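Local coordinates for protein aldehyde dehydrogenase (PDB 6K10) that oxidises 4,4'-diaponeurosporen-4-al to 4,4'-diaponeurosporenoic acid, an NAD-linked step in making the protective carotenoid staphyloxanthin of Staphylococcus aureus, at residues A[57-62]-A[291-296]; A[119-124]-A[247-252]; A[215-220]-A[420-425]; A[299-304]-A[342-347]. The protein carries 1 engineered substitution. All blocks are in the same frame, centred on the assembly; numbering follows the deposited sequence. Where two conformers were deposited one is given.

Interaction 1: residues A[57-62]-A[291-296]; sequences TDLGKN and RIVNLK
Arg291 meets the end of helix 48-59 through its backbone: its N donates to Leu59 O at 3.1 Å, with 162° at the hydrogen. The chain bends away from the helix at Gly60, whose phi is positive (60°), a conformation that suits glycine. Lacking a side chain, Gly60 also leaves room for the aliphatic part of Arg291, and its CA comes within 4.2 Å of Arg291 N. The arginine side chain, bent at chi2, then leads its guanidinium away to a salt bridge with Glu322.

Ile292 turns its side chain from helix 48-59 and fits its branched apolar end against Leu301 of helix 295-307 and Ile325 of strand 324-330. At Val293 the two segments meet through side chains. Leu59 starts out pointing away, but its forked end swings back, so that CD2 lies 3.7 Å from Val293 CB; the two side chains run alongside each other in the same direction. The compact valine lets the leucine methyl sit against it at the branch point. Asn294 then occupies the N-cap of helix 295-307, with OD1 accepting from His297 N.

This buried contact thus fits the C-terminal end of helix 48-59 against the loop leading into helix 295-307. Helix 151-164 adjoins it at Asp58, which bonds to Asn152, and strand 324-330 packs against Arg291 and Ile292.

Interaction 2: residues A[119-124]-A[247-252]; sequences APFNYP and AGQTSV. Engineered in segment 247-252: Ser251 (natural residue Cys).
The loop around the catalytic position is held by two side chains just ahead of Ser251, the engineered replacement for the cysteine predicted to be the nucleophile: Asn122 holds the carbonyl of Gln249 and Tyr123 the hydroxyl of Thr250. Asn122 ND2 donates to Gln249 O at 3.1 Å with an angle of 154°. The acceptor lies in the asparagine amide plane, but the donor stands above the carbonyl plane. CG of Asn122 sits between its own backbone N and carbonyl carbon (chi1 59°), which brings the short amide directly onto the loop.

Beside it, the phenolic OH of Tyr123 and OG1 of Thr250 share a hydrogen bond of 2.8 Å at the edge of the tyrosine ring. The Phe121 ring presents its edge to the Gln249 amide, CE1 being 3.6 Å from OE1, with ring and amide planes 57° apart. Glutamine suits this place because its amide serves both ways: OE1 accepts from Val293 N and NE2 donates to Arg291 O. Gln249 is also the centre of an inverse gamma turn.

Gln249 O receives a second donor, Asn246 ND2, so two amides fix this buried carbonyl. The bond to Asn122 settles which end of its amide faces the loop and leaves ND2 4.2 Å from Ser251 N, an arrangement consistent with the oxyanion hole of aldehyde dehydrogenases.

Interaction 3: residues A[215-220]-A[420-425]; sequences TLEMGG and GRYHGK
The Tyr422 ring has His423 CD2 over one face, 3.6 Å above its plane and offset toward the rim, while the carboxylate of Glu217 comes to its edge. Glu217 belongs to the glutamate signature of the aldehyde dehydrogenase family and is a predicted active-site residue; it ends strand 214-217, which pairs antiparallel with 418-419. Its OE2 lies in the ring plane, 3.3 Å from both CD1 and CE1 of Tyr422, with carboxylate and ring planes 67° apart. Such an approach sets an electron-rich oxygen against the weakly positive rim of the ring. The glutamate gets there by bending at chi2 (-85°), which turns the carboxylate onto the tyrosine.

Further back along the strand, Thr215 fits against Gly420, its CG2 4.0 Å from Gly420 CA. The absence of a side chain at Gly420 allows the backbones to approach this closely, and Thr215 OG1 turns to Tyr190. Arg421 directs its guanidinium away, to a salt bridge with Glu434 of the second subunit.

A single water joins the two backbones, donating one hydrogen to Leu216 O and the other to Gly420 O, each bond 2.8 Å long.

Interaction 4: residues A[299-304]-A[342-347]; sequences HRLTSL and EEIFGP
Arg300 reaches from helix 295-307 to the Glu342-Pro347 loop and grips the carbonyl of Ile344 with two nitrogens, NH2 to O at 2.7 Å and NH1 to O at 3.0 Å. Both approach from the same face of the carbonyl, whose oxygen lies close to the guanidinium plane. A bend of the arginine at chi3 (64°) turns its flat end onto the loop. The loop carries the family's Glu-Ile-Phe-Gly-Pro motif, which in NAD-dependent relatives borders the nicotinamide ribose.

The close-packed part is made by two leucines. Leu301 spreads its methyls over the loop, CD2 3.4 Å from Ile344 O and CD1 4.2 Å from Pro347 CD, while its CG lies over one face of the guanidinium. Gly346, bare of side chain, gives these methyls room to settle against the backbone. Buried Leu304 rests CD1 3.6 Å from Glu342 OE2. The looser side involves the partly exposed Arg300, Glu342 and Phe345. There Arg300 NH2 makes a salt bridge to Glu342 OE2 at 3.1 Å, met nearly along its C-O axis. NH1 reaches Phe345 O only weakly, at 3.4 Å, and a water that donates to that carbonyl also sits by NH1.

Arginine, with several donors in one plane, suits a loop offering two successive carbonyls and a carboxylate. The Glu342 carboxylate probably balances its positive charge, so helix and loop are tied by charge as well as by hydrogen bonds.

Overall arrangement
From the N terminus, residues 57-62, 119-124 and 215-220 wait for later partners. Interaction 2 closes first, when 247-252 returns to 119-124, and is nested inside the loop that interaction 1 closes at 291-296. Interaction 4 follows in series as a short loop, 299-304 to 342-347, itself nested inside interaction 3, which closes last at 420-425 and crosses both interactions 1 and 2. Interactions 1 and 2 tie the region of helix 48-59 and strand 104-118 to loops flanking the second sheet; interactions 1 and 4 share helix 295-307. Interaction 3 joins strand 214-217 of the first sheet to the loop after strand 418-419, and Gly220 N bonds to Glu343 OE1 of interaction 4.

Interaction 1: residues A[57-62]-A[291-296]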
loop_
_atom_site.group_PDB
_atom_site.type_symbol
_atom_site.label_atom_id
_atom_site.label_comp_id
_atom_site.label_asym_id
_atom_site.label_seq_id
_atom_site.Cartn_x
_atom_site.Cartn_y
_atom_site.Cartn_z
ATOM N N THR A 57 -3.945 -8.041 -35.138
ATOM C CA THR A 57 -3.847 -6.897 -36.037
ATOM C C THR A 57 -3.023 -5.773 -35.419
ATOM O O THR A 57 -2.238 -5.117 -36.115
ATOM C CB THR A 57 -5.246 -6.404 -36.410
ATOM O OG1 THR A 57 -5.963 -7.456 -37.070
ATOM C CG2 THR A 57 -5.161 -5.202 -37.340
ATOM N N ASP A 58 -3.166 -5.550 -34.113
ATOM C CA ASP A 58 -2.517 -4.412 -33.471
ATOM C C ASP A 58 -1.082 -4.692 -33.044
ATOM O O ASP A 58 -0.249 -3.778 -33.082
ATOM C CB ASP A 58 -3.328 -3.958 -32.251
ATOM C CG ASP A 58 -4.682 -3.390 -32.629
ATOM O OD1 ASP A 58 -4.949 -3.240 -33.840
ATOM O OD2 ASP A 58 -5.472 -3.077 -31.712
ATOM N N LEU A 59 -0.765 -5.926 -32.644
ATOM C CA LEU A 59 0.545 -6.251 -32.089
ATOM C C LEU A 59 1.231 -7.407 -32.808
ATOM O O LEU A 59 2.311 -7.833 -32.380
ATOM C CB LEU A 59 0.419 -6.576 -30.598
ATOM C CG LEU A 59 0.110 -5.408 -29.658
ATOM C CD1 LEU A 59 -0.239 -5.913 -28.267
ATOM C CD2 LEU A 59 1.286 -4.451 -29.600
ATOM N N GLY A 60 0.643 -7.926 -33.884
ATOM C CA GLY A 60 1.197 -9.104 -34.530
ATOM C C GLY A 60 1.267 -10.308 -33.621
ATOM O O GLY A 60 2.107 -11.190 -33.829
ATOM N N LYS A 61 0.399 -10.370 -32.615
ATOM C CA LYS A 61 0.495 -11.391 -31.580
ATOM C C LYS A 61 -0.156 -12.684 -32.054
ATOM O O LYS A 61 -1.361 -12.720 -32.326
ATOM C CB LYS A 61 -0.154 -10.895 -30.291
ATOM C CG LYS A 61 0.214 -11.712 -29.064
ATOM C CD LYS A 61 -0.254 -11.025 -27.791
ATOM C CE LYS A 61 0.416 -9.669 -27.625
ATOM N NZ LYS A 61 0.616 -9.306 -26.191
ATOM N N ASN A 62 0.644 -13.744 -32.147
ATOM C CA ASN A 62 0.140 -15.049 -32.541
ATOM C C ASN A 62 -0.765 -15.624 -31.454
ATOM O O ASN A 62 -0.678 -15.263 -30.277
ATOM C CB ASN A 62 1.302 -15.999 -32.840
ATOM C CG ASN A 62 2.070 -16.401 -31.594
ATOM O OD1 ASN A 62 1.655 -17.292 -30.853
ATOM N ND2 ASN A 62 3.202 -15.743 -31.359
ATOM N N ARG A 291 5.154 -8.005 -33.600
ATOM C CA ARG A 291 5.480 -6.773 -34.302
ATOM C C ARG A 291 5.358 -5.586 -33.353
ATOM O O ARG A 291 4.750 -5.677 -32.284
ATOM C CB ARG A 291 4.561 -6.561 -35.515
ATOM C CG ARG A 291 4.640 -7.663 -36.562
ATOM C CD ARG A 291 5.987 -7.652 -37.257
ATOM N NE ARG A 291 6.066 -8.614 -38.354
ATOM C CZ ARG A 291 6.460 -9.876 -38.214
ATOM N NH1 ARG A 291 6.814 -10.337 -37.022
ATOM N NH2 ARG A 291 6.505 -10.676 -39.271
ATOM N N ILE A 292 5.934 -4.460 -33.768
ATOM C CA ILE A 292 5.927 -3.249 -32.954
ATOM C C ILE A 292 4.557 -2.585 -33.039
ATOM O O ILE A 292 3.893 -2.617 -34.082
ATOM C CB ILE A 292 7.060 -2.302 -33.400
ATOM C CG1 ILE A 292 8.390 -3.058 -33.450
ATOM C CG2 ILE A 292 7.179 -1.117 -32.456
ATOM C CD1 ILE A 292 8.755 -3.753 -32.145
ATOM N N VAL A 293 4.131 -1.965 -31.932
ATOM C CA VAL A 293 2.735 -1.544 -31.787
ATOM C C VAL A 293 2.348 -0.519 -32.848
ATOM O O VAL A 293 1.275 -0.617 -33.456
ATOM C CB VAL A 293 2.476 -1.009 -30.366
ATOM C CG1 VAL A 293 3.415 0.148 -30.027
ATOM C CG2 VAL A 293 1.019 -0.585 -30.213
ATOM N N ASN A 294 3.194 0.483 -33.083
ATOM C CA ASN A 294 2.854 1.552 -34.012
ATOM C C ASN A 294 4.129 2.122 -34.623
ATOM O O ASN A 294 5.244 1.717 -34.282
ATOM C CB ASN A 294 2.004 2.633 -33.326
ATOM C CG ASN A 294 2.770 3.424 -32.272
ATOM O OD1 ASN A 294 3.935 3.152 -31.981
ATOM N ND2 ASN A 294 2.104 4.415 -31.689
ATOM N N LEU A 295 3.950 3.080 -35.536
ATOM C CA LEU A 295 5.085 3.636 -36.267
ATOM C C LEU A 295 5.986 4.477 -35.375
ATOM O O LEU A 295 7.200 4.534 -35.609
ATOM C CB LEU A 295 4.586 4.463 -37.450
ATOM C CG LEU A 295 4.160 3.619 -38.649
ATOM C CD1 LEU A 295 3.516 4.485 -39.716
ATOM C CD2 LEU A 295 5.356 2.858 -39.213
ATOM N N LYS A 296 5.424 5.138 -34.361
ATOM C CA LYS A 296 6.251 5.939 -33.462
ATOM C C LYS A 296 7.242 5.061 -32.706
ATOM O O LYS A 296 8.440 5.356 -32.659
ATOM C CB LYS A 296 5.373 6.723 -32.488
ATOM C CG LYS A 296 6.162 7.450 -31.406
ATOM C CD LYS A 296 7.181 8.401 -32.016
ATOM C CE LYS A 296 7.878 9.230 -30.953
ATOM N NZ LYS A 296 8.941 10.093 -31.541
#

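Interaction 2: residues A[119-124]-A[247-252]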
loop_
_atom_site.group_PDB
_atom_site.type_symbol
_atom_site.label_atom_id
_atom_site.label_comp_id
_atom_site.label_asym_id
_atom_site.label_seq_id
_atom_site.Cartn_x
_atom_site.Cartn_y
_atom_site.Cartn_z
ATOM N N ALA A 119 -4.623 1.080 -18.579
ATOM C CA ALA A 119 -3.828 0.000 -19.137
ATOM C C ALA A 119 -3.055 0.454 -20.366
ATOM O O ALA A 119 -3.576 1.230 -21.171
ATOM C CB ALA A 119 -4.708 -1.192 -19.510
ATOM N N PRO A 120 -1.820 -0.030 -20.550
ATOM C CA PRO A 120 -1.019 0.389 -21.705
ATOM C C PRO A 120 -1.225 -0.513 -22.911
ATOM O O PRO A 120 -2.142 -1.339 -22.923
ATOM C CB PRO A 120 0.412 0.296 -21.171
ATOM C CG PRO A 120 0.350 -0.881 -20.247
ATOM C CD PRO A 120 -1.046 -0.897 -19.646
ATOM N N PHE A 121 -0.369 -0.377 -23.926
ATOM C CA PHE A 121 -0.572 -1.030 -25.214
ATOM C C PHE A 121 -0.006 -2.444 -25.300
ATOM O O PHE A 121 -0.421 -3.193 -26.192
ATOM C CB PHE A 121 0.054 -0.185 -26.337
ATOM C CG PHE A 121 1.569 -0.229 -26.362
ATOM C CD1 PHE A 121 2.244 -1.276 -26.974
ATOM C CD2 PHE A 121 2.315 0.791 -25.804
ATOM C CE1 PHE A 121 3.622 -1.321 -26.998
ATOM C CE2 PHE A 121 3.698 0.757 -25.837
ATOM C CZ PHE A 121 4.353 -0.301 -26.439
ATOM N N ASN A 122 0.950 -2.819 -24.443
ATOM C CA ASN A 122 1.772 -3.987 -24.745
ATOM C C ASN A 122 1.081 -5.308 -24.419
ATOM O O ASN A 122 1.209 -6.270 -25.184
ATOM C CB ASN A 122 3.123 -3.881 -24.026
ATOM C CG ASN A 122 2.994 -3.772 -22.520
ATOM O OD1 ASN A 122 2.128 -3.071 -22.003
ATOM N ND2 ASN A 122 3.880 -4.458 -21.804
ATOM N N TYR A 123 0.363 -5.387 -23.303
ATOM C CA TYR A 123 -0.563 -6.484 -23.036
ATOM C C TYR A 123 -1.922 -5.843 -22.788
ATOM O O TYR A 123 -2.420 -5.811 -21.654
ATOM C CB TYR A 123 -0.107 -7.354 -21.868
ATOM C CG TYR A 123 1.190 -8.075 -22.157
ATOM C CD1 TYR A 123 2.410 -7.431 -22.006
ATOM C CD2 TYR A 123 1.194 -9.390 -22.605
ATOM C CE1 TYR A 123 3.598 -8.078 -22.278
ATOM C CE2 TYR A 123 2.379 -10.047 -22.877
ATOM C CZ TYR A 123 3.578 -9.385 -22.713
ATOM O OH TYR A 123 4.762 -10.031 -22.985
ATOM N N PRO A 124 -2.546 -5.318 -23.846
ATOM C CA PRO A 124 -3.658 -4.374 -23.659
ATOM C C PRO A 124 -4.914 -5.016 -23.116
ATOM O O PRO A 124 -5.780 -4.300 -22.597
ATOM C CB PRO A 124 -3.880 -3.820 -25.072
ATOM C CG PRO A 124 -3.422 -4.923 -25.976
ATOM C CD PRO A 124 -2.290 -5.612 -25.266
ATOM N N ALA A 247 7.791 -9.389 -28.981
ATOM C CA ALA A 247 8.810 -8.573 -29.643
ATOM C C ALA A 247 9.501 -7.631 -28.660
ATOM O O ALA A 247 9.854 -6.499 -28.994
ATOM C CB ALA A 247 8.215 -7.793 -30.818
ATOM N N GLY A 248 9.691 -8.098 -27.428
ATOM C CA GLY A 248 10.389 -7.319 -26.425
ATOM C C GLY A 248 9.565 -6.264 -25.724
ATOM O O GLY A 248 10.105 -5.552 -24.868
ATOM N N GLN A 249 8.279 -6.145 -26.042
ATOM C CA GLN A 249 7.434 -5.096 -25.475
ATOM C C GLN A 249 6.828 -5.586 -24.157
ATOM O O GLN A 249 5.626 -5.815 -24.020
ATOM C CB GLN A 249 6.376 -4.680 -26.489
ATOM C CG GLN A 249 7.003 -4.234 -27.809
ATOM C CD GLN A 249 6.000 -4.066 -28.932
ATOM O OE1 GLN A 249 5.717 -2.949 -29.365
ATOM N NE2 GLN A 249 5.469 -5.181 -29.423
ATOM N N THR A 250 7.708 -5.738 -23.169
ATOM C CA THR A 250 7.348 -6.270 -21.863
ATOM C C THR A 250 8.133 -5.529 -20.792
ATOM O O THR A 250 9.337 -5.301 -20.940
ATOM C CB THR A 250 7.635 -7.776 -21.777
ATOM O OG1 THR A 250 7.048 -8.439 -22.904
ATOM C CG2 THR A 250 7.061 -8.363 -20.497
ATOM N N SER A 251 7.444 -5.157 -19.711
ATOM C CA SER A 251 8.104 -4.408 -18.650
ATOM C C SER A 251 9.109 -5.257 -17.882
ATOM O O SER A 251 10.041 -4.708 -17.285
ATOM C CB SER A 251 7.062 -3.819 -17.700
ATOM O OG SER A 251 6.318 -4.841 -17.061
ATOM N N VAL A 252 8.952 -6.576 -17.892
ATOM C CA VAL A 252 9.890 -7.472 -17.227
ATOM C C VAL A 252 10.737 -8.236 -18.244
ATOM O O VAL A 252 11.383 -9.223 -17.899
ATOM C CB VAL A 252 9.165 -8.426 -16.264
ATOM C CG1 VAL A 252 8.386 -7.633 -15.218
ATOM C CG2 VAL A 252 8.239 -9.344 -17.027
#

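Interaction 3: residues A[215-220]-A[420-425]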
loop_
_atom_site.group_PDB
_atom_site.type_symbol
_atom_site.label_atom_id
_atom_site.label_comp_id
_atom_site.label_asym_id
_atom_site.label_seq_id
_atom_site.Cartn_x
_atom_site.Cartn_y
_atom_site.Cartn_z
ATOM N N THR A 215 -1.927 2.315 -7.086
ATOM C CA THR A 215 -0.927 1.316 -7.421
ATOM C C THR A 215 -0.337 1.698 -8.769
ATOM O O THR A 215 -1.077 1.958 -9.723
ATOM C CB THR A 215 -1.528 -0.091 -7.469
ATOM O OG1 THR A 215 -1.765 -0.554 -6.134
ATOM C CG2 THR A 215 -0.580 -1.053 -8.170
ATOM N N LEU A 216 0.990 1.759 -8.841
ATOM C CA LEU A 216 1.695 2.139 -10.059
ATOM C C LEU A 216 2.618 1.005 -10.479
ATOM O O LEU A 216 3.502 0.604 -9.714
ATOM C CB LEU A 216 2.494 3.429 -9.854
ATOM C CG LEU A 216 1.773 4.640 -9.260
ATOM C CD1 LEU A 216 2.774 5.753 -8.987
ATOM C CD2 LEU A 216 0.646 5.132 -10.162
ATOM N N GLU A 217 2.410 0.493 -11.689
ATOM C CA GLU A 217 3.277 -0.505 -12.310
ATOM C C GLU A 217 4.022 0.200 -13.432
ATOM O O GLU A 217 3.436 0.480 -14.481
ATOM C CB GLU A 217 2.461 -1.686 -12.847
ATOM C CG GLU A 217 1.705 -2.473 -11.790
ATOM C CD GLU A 217 2.547 -3.544 -11.119
ATOM O OE1 GLU A 217 3.669 -3.812 -11.597
ATOM O OE2 GLU A 217 2.092 -4.121 -10.104
ATOM N N MET A 218 5.295 0.510 -13.209
ATOM C CA MET A 218 6.003 1.305 -14.205
ATOM C C MET A 218 7.179 0.537 -14.810
ATOM O O MET A 218 7.042 -0.654 -15.117
ATOM C CB MET A 218 6.426 2.644 -13.595
ATOM C CG MET A 218 5.201 3.503 -13.242
ATOM S SD MET A 218 5.450 5.028 -12.313
ATOM C CE MET A 218 6.220 4.435 -10.813
ATOM N N GLY A 219 8.318 1.199 -15.014
ATOM C CA GLY A 219 9.323 0.665 -15.904
ATOM C C GLY A 219 10.731 0.778 -15.341
ATOM O O GLY A 219 10.955 0.795 -14.128
ATOM N N GLY A 220 11.684 0.844 -16.257
ATOM C CA GLY A 220 13.094 0.766 -15.958
ATOM C C GLY A 220 13.760 -0.171 -16.941
ATOM O O GLY A 220 13.160 -0.578 -17.935
ATOM N N GLY A 420 3.010 -0.810 -5.018
ATOM C CA GLY A 420 1.860 -1.688 -5.027
ATOM C C GLY A 420 2.127 -2.959 -5.815
ATOM O O GLY A 420 3.177 -3.140 -6.431
ATOM N N ARG A 421 1.142 -3.857 -5.796
ATOM C CA ARG A 421 1.313 -5.183 -6.380
ATOM C C ARG A 421 -0.047 -5.811 -6.641
ATOM O O ARG A 421 -1.058 -5.382 -6.089
ATOM C CB ARG A 421 2.150 -6.073 -5.461
ATOM C CG ARG A 421 1.384 -6.561 -4.240
ATOM C CD ARG A 421 1.933 -5.981 -2.952
ATOM N NE ARG A 421 1.265 -6.532 -1.775
ATOM C CZ ARG A 421 1.881 -7.259 -0.851
ATOM N NH1 ARG A 421 1.207 -7.728 0.191
ATOM N NH2 ARG A 421 3.175 -7.524 -0.975
ATOM N N TYR A 422 -0.060 -6.835 -7.493
ATOM C CA TYR A 422 -1.297 -7.561 -7.788
ATOM C C TYR A 422 -0.947 -8.951 -8.312
ATOM O O TYR A 422 0.181 -9.423 -8.141
ATOM C CB TYR A 422 -2.199 -6.767 -8.747
ATOM C CG TYR A 422 -1.732 -6.645 -10.187
ATOM C CD1 TYR A 422 -0.529 -6.027 -10.508
ATOM C CD2 TYR A 422 -2.519 -7.116 -11.235
ATOM C CE1 TYR A 422 -0.113 -5.899 -11.827
ATOM C CE2 TYR A 422 -2.112 -6.995 -12.556
ATOM C CZ TYR A 422 -0.909 -6.386 -12.847
ATOM O OH TYR A 422 -0.503 -6.264 -14.157
ATOM N N HIS A 423 -1.928 -9.580 -8.970
ATOM C CA HIS A 423 -2.011 -11.004 -9.303
ATOM C C HIS A 423 -2.624 -11.819 -8.174
ATOM O O HIS A 423 -2.284 -11.633 -6.999
ATOM C CB HIS A 423 -0.661 -11.625 -9.686
ATOM C CG HIS A 423 -0.156 -11.193 -11.021
ATOM N ND1 HIS A 423 0.985 -11.719 -11.588
ATOM C CD2 HIS A 423 -0.633 -10.283 -11.901
ATOM C CE1 HIS A 423 1.183 -11.163 -12.767
ATOM N NE2 HIS A 423 0.217 -10.285 -12.980
ATOM N N GLY A 424 -3.529 -12.728 -8.535
ATOM C CA GLY A 424 -4.136 -13.609 -7.548
ATOM C C GLY A 424 -4.871 -12.840 -6.480
ATOM O O GLY A 424 -5.606 -11.887 -6.768
ATOM N N LYS A 425 -4.665 -13.249 -5.223
ATOM C CA LYS A 425 -5.305 -12.558 -4.108
ATOM C C LYS A 425 -4.785 -11.133 -3.944
ATOM O O LYS A 425 -5.497 -10.275 -3.404
ATOM C CB LYS A 425 -5.110 -13.358 -2.818
ATOM C CG LYS A 425 -5.846 -12.779 -1.617
ATOM C CD LYS A 425 -5.754 -13.657 -0.385
ATOM C CE LYS A 425 -6.553 -13.050 0.761
ATOM N NZ LYS A 425 -5.929 -11.801 1.293
HETATM O O HOH W 1 4.143 -2.030 -8.862
#

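Interaction 4: residues A[299-304]-A[342-347]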
loop_
_atom_site.group_PDB
_atom_site.type_symbol
_atom_site.label_atom_id
_atom_site.label_comp_id
_atom_site.label_asym_id
_atom_site.label_seq_id
_atom_site.Cartn_x
_atom_site.Cartn_y
_atom_site.Cartn_z
ATOM N N HIS A 299 9.874 3.586 -35.104
ATOM C CA HIS A 299 10.954 4.511 -35.430
ATOM C C HIS A 299 11.839 4.789 -34.223
ATOM O O HIS A 299 13.043 5.019 -34.379
ATOM C CB HIS A 299 10.376 5.812 -35.986
ATOM C CG HIS A 299 9.826 5.677 -37.372
ATOM N ND1 HIS A 299 8.665 6.301 -37.777
ATOM C CD2 HIS A 299 10.280 4.992 -38.447
ATOM C CE1 HIS A 299 8.426 6.004 -39.041
ATOM N NE2 HIS A 299 9.392 5.211 -39.471
ATOM N N ARG A 300 11.262 4.783 -33.019
ATOM C CA ARG A 300 12.077 4.865 -31.813
ATOM C C ARG A 300 13.107 3.744 -31.777
ATOM O O ARG A 300 14.269 3.964 -31.415
ATOM C CB ARG A 300 11.182 4.805 -30.575
ATOM C CG ARG A 300 11.936 4.818 -29.259
ATOM C CD ARG A 300 10.981 4.701 -28.081
ATOM N NE ARG A 300 10.271 3.424 -28.062
ATOM C CZ ARG A 300 10.797 2.281 -27.635
ATOM N NH1 ARG A 300 10.075 1.169 -27.653
ATOM N NH2 ARG A 300 12.048 2.245 -27.193
ATOM N N LEU A 301 12.702 2.537 -32.174
ATOM C CA LEU A 301 13.592 1.386 -32.085
ATOM C C LEU A 301 14.561 1.317 -33.263
ATOM O O LEU A 301 15.713 0.902 -33.089
ATOM C CB LEU A 301 12.768 0.103 -31.983
ATOM C CG LEU A 301 12.076 -0.162 -30.645
ATOM C CD1 LEU A 301 10.960 -1.182 -30.808
ATOM C CD2 LEU A 301 13.092 -0.641 -29.622
ATOM N N THR A 302 14.127 1.709 -34.467
ATOM C CA THR A 302 15.066 1.744 -35.586
ATOM C C THR A 302 16.079 2.869 -35.424
ATOM O O THR A 302 17.210 2.758 -35.913
ATOM C CB THR A 302 14.330 1.885 -36.922
ATOM O OG1 THR A 302 13.613 3.125 -36.960
ATOM C CG2 THR A 302 13.364 0.728 -37.131
ATOM N N SER A 303 15.699 3.954 -34.745
ATOM C CA SER A 303 16.683 4.968 -34.381
ATOM C C SER A 303 17.744 4.382 -33.457
ATOM O O SER A 303 18.939 4.657 -33.615
ATOM C CB SER A 303 15.990 6.162 -33.723
ATOM O OG SER A 303 16.900 7.229 -33.511
ATOM N N LEU A 304 17.325 3.556 -32.495
ATOM C CA LEU A 304 18.285 2.889 -31.621
ATOM C C LEU A 304 19.149 1.904 -32.400
ATOM O O LEU A 304 20.353 1.788 -32.142
ATOM C CB LEU A 304 17.548 2.183 -30.483
ATOM C CG LEU A 304 16.965 3.117 -29.419
ATOM C CD1 LEU A 304 15.902 2.411 -28.593
ATOM C CD2 LEU A 304 18.073 3.640 -28.520
ATOM N N GLU A 342 17.688 4.440 -22.300
ATOM C CA GLU A 342 16.234 4.381 -22.253
ATOM C C GLU A 342 15.789 2.932 -22.129
ATOM O O GLU A 342 16.504 2.010 -22.531
ATOM C CB GLU A 342 15.605 5.020 -23.505
ATOM C CG GLU A 342 15.907 4.283 -24.808
ATOM C CD GLU A 342 15.146 4.844 -25.999
ATOM O OE1 GLU A 342 15.694 5.728 -26.695
ATOM O OE2 GLU A 342 14.003 4.401 -26.247
ATOM N N GLU A 343 14.604 2.739 -21.550
ATOM C CA GLU A 343 13.977 1.424 -21.572
ATOM C C GLU A 343 13.716 1.025 -23.016
ATOM O O GLU A 343 13.010 1.728 -23.746
ATOM C CB GLU A 343 12.679 1.436 -20.766
ATOM C CG GLU A 343 11.941 0.098 -20.743
ATOM C CD GLU A 343 10.803 0.067 -19.734
ATOM O OE1 GLU A 343 10.527 1.112 -19.108
ATOM O OE2 GLU A 343 10.188 -1.008 -19.561
ATOM N N ILE A 344 14.301 -0.096 -23.434
ATOM C CA ILE A 344 14.278 -0.465 -24.847
ATOM C C ILE A 344 12.862 -0.801 -25.293
ATOM O O ILE A 344 12.376 -0.283 -26.307
ATOM C CB ILE A 344 15.251 -1.627 -25.105
ATOM C CG1 ILE A 344 16.662 -1.207 -24.698
ATOM C CG2 ILE A 344 15.206 -2.054 -26.561
ATOM C CD1 ILE A 344 17.645 -2.331 -24.689
ATOM N N PHE A 345 12.179 -1.665 -24.542
ATOM C CA PHE A 345 10.806 -2.068 -24.842
ATOM C C PHE A 345 10.689 -2.543 -26.289
ATOM O O PHE A 345 9.783 -2.160 -27.032
ATOM C CB PHE A 345 9.828 -0.928 -24.551
ATOM C CG PHE A 345 8.601 -1.358 -23.798
ATOM C CD1 PHE A 345 8.677 -1.681 -22.453
ATOM C CD2 PHE A 345 7.371 -1.424 -24.430
ATOM C CE1 PHE A 345 7.549 -2.072 -21.754
ATOM C CE2 PHE A 345 6.239 -1.814 -23.736
ATOM C CZ PHE A 345 6.328 -2.139 -22.397
ATOM N N GLY A 346 11.645 -3.376 -26.692
ATOM C CA GLY A 346 11.719 -3.877 -28.041
ATOM C C GLY A 346 12.742 -4.987 -28.164
ATOM O O GLY A 346 13.436 -5.328 -27.202
ATOM N N PRO A 347 12.869 -5.566 -29.364
ATOM C CA PRO A 347 13.701 -6.760 -29.565
ATOM C C PRO A 347 15.171 -6.446 -29.840
ATOM O O PRO A 347 15.794 -7.031 -30.734
ATOM C CB PRO A 347 13.037 -7.433 -30.761
ATOM C CG PRO A 347 12.546 -6.275 -31.579
ATOM C CD PRO A 347 12.175 -5.175 -30.606
HETATM O O HOH W 2 7.661 -0.796 -28.432
#